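Local coordinates for protein sarcosine oxidase (Pyrococcus horikoshii, PDB 1Y56) that probably serves as the FAD-binding catalytic beta subunit of an L-proline dehydrogenase, an amine-oxidising flavoenzyme complex that also carries FMN, at residues 171-175 and 208-212; 201-205 and 306-310. All coordinates share one frame; numbering follows the deposited sequence.

Contact 1: residues 171-175 and 208-212; sequences EVKGF and INAMA. With FAD (flavin-adenine dinucleotide), chain I.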
loop_
_atom_site.group_PDB
_atom_site.type_symbol
_atom_site.label_atom_id
_atom_site.label_comp_id
_atom_site.label_asym_id
_atom_site.label_seq_id
_atom_site.Cartn_x
_atom_site.Cartn_y
_atom_site.Cartn_z
ATOM N N GLU B 171 24.530 -0.347 -28.472
ATOM C CA GLU B 171 23.484 0.045 -29.414
ATOM C C GLU B 171 23.837 1.351 -30.107
ATOM O O GLU B 171 24.341 2.284 -29.475
ATOM C CB GLU B 171 22.146 0.171 -28.695
ATOM C CG GLU B 171 20.981 0.415 -29.616
ATOM C CD GLU B 171 19.647 0.089 -28.973
ATOM O OE1 GLU B 171 19.605 -0.807 -28.100
ATOM O OE2 GLU B 171 18.635 0.719 -29.349
ATOM N N VAL B 172 23.591 1.395 -31.412
ATOM C CA VAL B 172 23.715 2.620 -32.166
ATOM C C VAL B 172 22.432 3.407 -31.989
ATOM O O VAL B 172 21.324 2.859 -32.083
ATOM C CB VAL B 172 23.969 2.341 -33.639
ATOM C CG1 VAL B 172 23.778 3.599 -34.493
ATOM C CG2 VAL B 172 25.355 1.786 -33.799
ATOM N N LYS B 173 22.599 4.696 -31.718
ATOM C CA LYS B 173 21.486 5.597 -31.491
ATOM C C LYS B 173 21.470 6.777 -32.469
ATOM O O LYS B 173 20.404 7.273 -32.805
ATOM C CB LYS B 173 21.476 6.054 -30.025
ATOM C CG LYS B 173 20.676 5.109 -29.103
ATOM C CD LYS B 173 21.314 4.893 -27.710
ATOM C CE LYS B 173 21.045 6.032 -26.699
ATOM N NZ LYS B 173 21.759 7.294 -27.040
ATOM N N GLY B 174 22.643 7.210 -32.931
ATOM C CA GLY B 174 22.750 8.315 -33.888
ATOM C C GLY B 174 24.039 8.353 -34.701
ATOM O O GLY B 174 24.878 7.450 -34.613
ATOM N N PHE B 175 24.189 9.399 -35.508
ATOM C CA PHE B 175 25.396 9.613 -36.292
ATOM C C PHE B 175 25.852 11.051 -36.153
ATOM O O PHE B 175 25.028 11.960 -36.137
ATOM C CB PHE B 175 25.129 9.354 -37.772
ATOM C CG PHE B 175 24.887 7.917 -38.111
ATOM C CD1 PHE B 175 25.947 7.067 -38.384
ATOM C CD2 PHE B 175 23.598 7.416 -38.180
ATOM C CE1 PHE B 175 25.728 5.733 -38.709
ATOM C CE2 PHE B 175 23.371 6.083 -38.507
ATOM C CZ PHE B 175 24.440 5.241 -38.770
ATOM N N ILE B 208 18.150 2.524 -38.661
ATOM C CA ILE B 208 19.523 2.958 -38.867
ATOM C C ILE B 208 19.565 3.996 -39.976
ATOM O O ILE B 208 20.292 4.984 -39.877
ATOM C CB ILE B 208 20.459 1.757 -39.167
ATOM C CG1 ILE B 208 20.339 0.699 -38.069
ATOM C CG2 ILE B 208 21.919 2.200 -39.290
ATOM C CD1 ILE B 208 20.533 1.230 -36.630
ATOM N N ASN B 209 18.759 3.769 -41.013
ATOM C CA ASN B 209 18.598 4.716 -42.125
ATOM C C ASN B 209 18.039 6.063 -41.679
ATOM O O ASN B 209 18.537 7.123 -42.082
ATOM C CB ASN B 209 17.704 4.118 -43.206
ATOM C CG ASN B 209 18.378 2.991 -43.959
ATOM O OD1 ASN B 209 19.597 2.963 -44.112
ATOM N ND2 ASN B 209 17.581 2.060 -44.445
ATOM N N ALA B 210 17.011 6.005 -40.838
ATOM C CA ALA B 210 16.470 7.180 -40.191
ATOM C C ALA B 210 17.527 7.976 -39.426
ATOM O O ALA B 210 17.605 9.192 -39.577
ATOM C CB ALA B 210 15.358 6.784 -39.269
ATOM N N MET B 211 18.332 7.298 -38.607
ATOM C CA MET B 211 19.357 7.961 -37.809
ATOM C C MET B 211 20.406 8.611 -38.686
ATOM O O MET B 211 21.051 9.577 -38.280
ATOM C CB MET B 211 20.061 6.968 -36.909
ATOM C CG MET B 211 19.214 6.376 -35.848
ATOM S SD MET B 211 20.090 4.928 -35.251
ATOM C CE MET B 211 18.771 4.015 -34.437
ATOM N N ALA B 212 20.584 8.054 -39.881
ATOM C CA ALA B 212 21.586 8.525 -40.824
ATOM C C ALA B 212 21.050 9.651 -41.696
ATOM O O ALA B 212 21.816 10.303 -42.409
ATOM C CB ALA B 212 22.061 7.376 -41.692
HETATM P PA FAD I . 20.088 -10.266 -38.003
HETATM O O1A FAD I . 18.766 -9.829 -37.448
HETATM O O2A FAD I . 20.548 -11.674 -37.731
HETATM O O5B FAD I . 21.204 -9.206 -37.549
HETATM C C5B FAD I . 20.886 -7.838 -37.359
HETATM C C4B FAD I . 21.461 -7.443 -36.013
HETATM O O4B FAD I . 21.492 -6.024 -35.916
HETATM C C3B FAD I . 20.630 -7.949 -34.836
HETATM O O3B FAD I . 21.396 -8.897 -34.073
HETATM C C2B FAD I . 20.303 -6.700 -34.035
HETATM O O2B FAD I . 20.546 -6.821 -32.643
HETATM C C1B FAD I . 21.283 -5.684 -34.555
HETATM N N9A FAD I . 20.786 -4.303 -34.381
HETATM C C8A FAD I . 19.566 -3.816 -34.678
HETATM N N7A FAD I . 19.537 -2.507 -34.332
HETATM C C5A FAD I . 20.742 -2.189 -33.818
HETATM C C6A FAD I . 21.302 -1.020 -33.315
HETATM N N6A FAD I . 20.581 0.128 -33.274
HETATM N N1A FAD I . 22.573 -1.038 -32.868
HETATM C C2A FAD I . 23.313 -2.167 -32.901
HETATM N N3A FAD I . 22.802 -3.312 -33.383
HETATM C C4A FAD I . 21.524 -3.333 -33.850
HETATM N N1 FAD I . 17.735 -17.609 -44.102
HETATM C C2 FAD I . 18.348 -18.563 -44.827
HETATM O O2 FAD I . 19.259 -18.226 -45.606
HETATM N N3 FAD I . 18.012 -19.865 -44.742
HETATM C C4 FAD I . 17.042 -20.301 -43.917
HETATM O O4 FAD I . 16.750 -21.519 -43.845
HETATM C C4X FAD I . 16.350 -19.379 -43.142
HETATM N N5 FAD I . 15.356 -19.735 -42.289
HETATM C C5X FAD I . 14.716 -18.797 -41.543
HETATM C C6 FAD I . 13.697 -19.206 -40.673
HETATM C C7 FAD I . 13.022 -18.270 -39.884
HETATM C C7M FAD I . 11.923 -18.729 -38.951
HETATM C C8 FAD I . 13.373 -16.916 -39.976
HETATM C C8M FAD I . 12.693 -15.881 -39.169
HETATM C C9 FAD I . 14.386 -16.505 -40.842
HETATM C C9A FAD I . 15.069 -17.433 -41.628
HETATM N N10 FAD I . 16.046 -17.007 -42.457
HETATM C C10 FAD I . 16.740 -17.945 -43.259
HETATM C "C1'" FAD I . 16.368 -15.587 -42.541
HETATM C "C2'" FAD I . 17.691 -15.296 -41.884
HETATM O "O2'" FAD I . 17.522 -15.490 -40.486
HETATM C "C3'" FAD I . 18.033 -13.845 -42.132
HETATM O "O3'" FAD I . 18.017 -13.586 -43.542
HETATM C "C4'" FAD I . 19.408 -13.539 -41.566
HETATM O "O4'" FAD I . 19.469 -13.828 -40.158
HETATM C "C5'" FAD I . 19.763 -12.080 -41.787
HETATM O "O5'" FAD I . 20.943 -11.865 -41.027
HETATM P P FAD I . 21.305 -10.383 -40.591
HETATM O O1P FAD I . 21.108 -9.505 -41.800
HETATM O O2P FAD I . 22.626 -10.454 -39.880
HETATM O O3P FAD I . 20.081 -10.056 -39.594
#
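Phe175 leans out of strand 172-175 and pushes its ring into the hollow between Ile208, Met211 and Ala212 on helix 208-212. With CG anti to the carbonyl carbon (chi1 -70°), the ring is carried toward the helix: Phe175 CE2 is 3.7 Å from Ala212 CB, and the same atom meets Met211 CB at 3.8 Å. Farther round, Ile208 CG2 lies in the ring plane beyond Phe175 CZ, 4.0 Å away. The main-chain oxygens of Ile208 and Met211 also lie at this edge, Met211 O 3.3 Å from Phe175 CD2, and the faintly electropositive rim of a phenyl ring suits such neighbours.

The second bump comes from the helix. Met211, extended beyond CG, slides alongside the strand: its CG is 3.4 Å from Lys173 O, its sulfur meets Val172 CG1 at 4.0 Å, and CE passes near Val172 O. A flexible, unbranched thioether can follow the backbone here, where Lys173 and Gly174 form a classic beta bulge opposite Lys186. The axes of strand 172-175 and helix 208-212 lie 30° apart, so the strand and this helical turn run roughly the same way. Val172, Phe175 and Ile208 all reach Ile11 on strand 8-11, so this edge strand of a small antiparallel sheet packs back onto the Rossmann-type core.

At its other end the contact holds the adenine of FAD. Val172 N donates to FAD N1A over 3.0 Å, almost straight at 174°, and FAD N6A returns a bond to Val172 O over 3.1 Å, while Ile208 CD1 touches the amino group. Apolar packing joins strand to helix, backbone pairing with Lys186 ties the strand into its own sheet, and these two edge atoms of adenine are read by the backbone of Val172 rather than by a side chain.

Contact 2: residues 201-205 and 306-310; sequences TNAWA and GYYAK. With FAD (flavin-adenine dinucleotide), chain I.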
loop_
_atom_site.group_PDB
_atom_site.type_symbol
_atom_site.label_atom_id
_atom_site.label_comp_id
_atom_site.label_asym_id
_atom_site.label_seq_id
_atom_site.Cartn_x
_atom_site.Cartn_y
_atom_site.Cartn_z
ATOM N N THR B 201 21.491 -4.452 -40.310
ATOM C CA THR B 201 20.574 -4.668 -39.216
ATOM C C THR B 201 19.239 -5.132 -39.779
ATOM O O THR B 201 18.191 -4.673 -39.329
ATOM C CB THR B 201 20.362 -3.351 -38.410
ATOM O OG1 THR B 201 19.840 -2.333 -39.272
ATOM C CG2 THR B 201 21.666 -2.856 -37.797
ATOM N N ASN B 202 19.255 -6.055 -40.741
ATOM C CA ASN B 202 18.132 -6.073 -41.685
ATOM C C ASN B 202 16.756 -5.602 -41.168
ATOM O O ASN B 202 16.332 -4.515 -41.548
ATOM C CB ASN B 202 18.136 -7.232 -42.724
ATOM C CG ASN B 202 17.734 -8.553 -42.161
ATOM O OD1 ASN B 202 17.917 -8.816 -40.978
ATOM N ND2 ASN B 202 17.200 -9.419 -43.020
ATOM N N ALA B 203 16.088 -6.339 -40.280
ATOM C CA ALA B 203 14.752 -5.912 -39.820
ATOM C C ALA B 203 14.730 -4.472 -39.287
ATOM O O ALA B 203 13.767 -3.733 -39.497
ATOM C CB ALA B 203 14.185 -6.872 -38.801
ATOM N N TRP B 204 15.810 -4.071 -38.630
ATOM C CA TRP B 204 15.935 -2.718 -38.087
ATOM C C TRP B 204 16.495 -1.675 -39.081
ATOM O O TRP B 204 16.658 -0.502 -38.727
ATOM C CB TRP B 204 16.810 -2.741 -36.829
ATOM C CG TRP B 204 16.252 -3.537 -35.692
ATOM C CD1 TRP B 204 15.494 -3.066 -34.663
ATOM C CD2 TRP B 204 16.438 -4.935 -35.443
ATOM N NE1 TRP B 204 15.185 -4.081 -33.791
ATOM C CE2 TRP B 204 15.752 -5.241 -34.245
ATOM C CE3 TRP B 204 17.106 -5.964 -36.123
ATOM C CZ2 TRP B 204 15.709 -6.539 -33.707
ATOM C CZ3 TRP B 204 17.062 -7.263 -35.585
ATOM C CH2 TRP B 204 16.369 -7.534 -34.390
ATOM N N ALA B 205 16.779 -2.093 -40.311
ATOM C CA ALA B 205 17.486 -1.240 -41.278
ATOM C C ALA B 205 16.966 0.192 -41.359
ATOM O O ALA B 205 17.769 1.136 -41.379
ATOM C CB ALA B 205 17.504 -1.876 -42.654
ATOM N N GLY B 306 10.303 -15.311 -35.828
ATOM C CA GLY B 306 11.411 -14.428 -36.159
ATOM C C GLY B 306 11.037 -13.530 -37.321
ATOM O O GLY B 306 9.986 -13.711 -37.961
ATOM N N TYR B 307 11.906 -12.568 -37.604
ATOM C CA TYR B 307 11.650 -11.599 -38.657
ATOM C C TYR B 307 12.143 -12.070 -40.020
ATOM O O TYR B 307 13.253 -12.584 -40.145
ATOM C CB TYR B 307 12.336 -10.272 -38.332
ATOM C CG TYR B 307 12.041 -9.717 -36.965
ATOM C CD1 TYR B 307 10.776 -9.845 -36.388
ATOM C CD2 TYR B 307 13.017 -9.027 -36.259
ATOM C CE1 TYR B 307 10.508 -9.320 -35.129
ATOM C CE2 TYR B 307 12.763 -8.498 -35.012
ATOM C CZ TYR B 307 11.509 -8.648 -34.449
ATOM O OH TYR B 307 11.261 -8.116 -33.203
ATOM N N TYR B 308 11.312 -11.912 -41.040
ATOM C CA TYR B 308 11.840 -11.766 -42.377
ATOM C C TYR B 308 11.923 -10.253 -42.520
ATOM O O TYR B 308 10.989 -9.545 -42.138
ATOM C CB TYR B 308 10.865 -12.310 -43.412
ATOM C CG TYR B 308 10.924 -13.796 -43.727
ATOM C CD1 TYR B 308 11.515 -14.728 -42.849
ATOM C CD2 TYR B 308 10.335 -14.280 -44.909
ATOM C CE1 TYR B 308 11.530 -16.107 -43.159
ATOM C CE2 TYR B 308 10.335 -15.634 -45.226
ATOM C CZ TYR B 308 10.932 -16.547 -44.358
ATOM O OH TYR B 308 10.916 -17.884 -44.713
ATOM N N ALA B 309 13.043 -9.746 -43.020
ATOM C CA ALA B 309 13.132 -8.336 -43.387
ATOM C C ALA B 309 12.832 -8.227 -44.876
ATOM O O ALA B 309 13.735 -8.375 -45.711
ATOM C CB ALA B 309 14.494 -7.766 -43.061
ATOM N N LYS B 310 11.556 -7.986 -45.197
ATOM C CA LYS B 310 11.061 -8.028 -46.574
ATOM C C LYS B 310 11.227 -6.727 -47.365
ATOM O O LYS B 310 10.987 -5.641 -46.837
ATOM C CB LYS B 310 9.592 -8.450 -46.586
ATOM C CG LYS B 310 9.372 -9.963 -46.575
ATOM C CD LYS B 310 7.941 -10.351 -46.973
ATOM C CE LYS B 310 7.646 -10.071 -48.455
ATOM N NZ LYS B 310 6.230 -10.399 -48.822
HETATM P PA FAD I . 20.088 -10.266 -38.003
HETATM O O1A FAD I . 18.766 -9.829 -37.448
HETATM O O2A FAD I . 20.548 -11.674 -37.731
HETATM O O5B FAD I . 21.204 -9.206 -37.549
HETATM C C5B FAD I . 20.886 -7.838 -37.359
HETATM C C4B FAD I . 21.461 -7.443 -36.013
HETATM O O4B FAD I . 21.492 -6.024 -35.916
HETATM C C3B FAD I . 20.630 -7.949 -34.836
HETATM O O3B FAD I . 21.396 -8.897 -34.073
HETATM C C2B FAD I . 20.303 -6.700 -34.035
HETATM O O2B FAD I . 20.546 -6.821 -32.643
HETATM C C1B FAD I . 21.283 -5.684 -34.555
HETATM N N9A FAD I . 20.786 -4.303 -34.381
HETATM C C8A FAD I . 19.566 -3.816 -34.678
HETATM N N7A FAD I . 19.537 -2.507 -34.332
HETATM C C5A FAD I . 20.742 -2.189 -33.818
HETATM C C6A FAD I . 21.302 -1.020 -33.315
HETATM N N6A FAD I . 20.581 0.128 -33.274
HETATM N N1A FAD I . 22.573 -1.038 -32.868
HETATM C C2A FAD I . 23.313 -2.167 -32.901
HETATM N N3A FAD I . 22.802 -3.312 -33.383
HETATM C C4A FAD I . 21.524 -3.333 -33.850
HETATM N N1 FAD I . 17.735 -17.609 -44.102
HETATM C C2 FAD I . 18.348 -18.563 -44.827
HETATM O O2 FAD I . 19.259 -18.226 -45.606
HETATM N N3 FAD I . 18.012 -19.865 -44.742
HETATM C C4 FAD I . 17.042 -20.301 -43.917
HETATM O O4 FAD I . 16.750 -21.519 -43.845
HETATM C C4X FAD I . 16.350 -19.379 -43.142
HETATM N N5 FAD I . 15.356 -19.735 -42.289
HETATM C C5X FAD I . 14.716 -18.797 -41.543
HETATM C C6 FAD I . 13.697 -19.206 -40.673
HETATM C C7 FAD I . 13.022 -18.270 -39.884
HETATM C C7M FAD I . 11.923 -18.729 -38.951
HETATM C C8 FAD I . 13.373 -16.916 -39.976
HETATM C C8M FAD I . 12.693 -15.881 -39.169
HETATM C C9 FAD I . 14.386 -16.505 -40.842
HETATM C C9A FAD I . 15.069 -17.433 -41.628
HETATM N N10 FAD I . 16.046 -17.007 -42.457
HETATM C C10 FAD I . 16.740 -17.945 -43.259
HETATM C "C1'" FAD I . 16.368 -15.587 -42.541
HETATM C "C2'" FAD I . 17.691 -15.296 -41.884
HETATM O "O2'" FAD I . 17.522 -15.490 -40.486
HETATM C "C3'" FAD I . 18.033 -13.845 -42.132
HETATM O "O3'" FAD I . 18.017 -13.586 -43.542
HETATM C "C4'" FAD I . 19.408 -13.539 -41.566
HETATM O "O4'" FAD I . 19.469 -13.828 -40.158
HETATM C "C5'" FAD I . 19.763 -12.080 -41.787
HETATM O "O5'" FAD I . 20.943 -11.865 -41.027
HETATM P P FAD I . 21.305 -10.383 -40.591
HETATM O O1P FAD I . 21.108 -9.505 -41.800
HETATM O O2P FAD I . 22.626 -10.454 -39.880
HETATM O O3P FAD I . 20.081 -10.056 -39.594
#
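Trp204 and Tyr307 meet as an offset edge-to-face pair, the edge of Tyr307 toward the face of the indole's six-membered ring, centroids 5.5 Å apart and planes at 73°. Ala203 CB lies over one indole face, toward the rim; FAD takes the opposite face, where Trp204 CD2 is 3.4 Å from FAD C8A, and Thr201 O and the phosphate oxygen FAD O1A lie at the edge. The small methyl of Ala203 fits beside Tyr307, its CB 3.5 Å from Tyr307 CD2. Tyr307 OH is hydrogen-bonded to Tyr272 O and Trp204 NE1 to an acidic side chain of another protein chain, so each ring is also held at its polar end. The loop after strand 196-199 of the Rossmann-type dinucleotide fold here meets strand 299-310, an outer strand of the large mixed sheet, with FAD running past both. A leucine in place of Trp204 would probably leave the adenosine end of FAD without its flat support and Tyr307 without its aromatic partner. The amide of Asn202 lies against the methyl of Ala309, Asn202 CG 3.5 Å from Ala309 CB. Gly306, without a side chain, lets the backbone run close past the flavin methyl FAD C8M.

How the contacts relate
From the N terminus, the chain builds strand 8-11 and much of the fold before reaching 171-175. It then completes the small antiparallel sheet, passes along strand 196-199 and meets 201-205, the start of contact 2, before helix 205-212 brings 208-212 back to close contact 1 as a short loop. Contact 2 closes much later, after a hundred intervening residues, when strand 299-310 returns. The two loops therefore cross, their segments alternating. They join where Ile208 CG1 packs on Thr201 OG1. Contact 1 ties the small sheet to the dinucleotide fold at the adenine end of FAD; contact 2 ties that fold to the large sheet nearer the flavin.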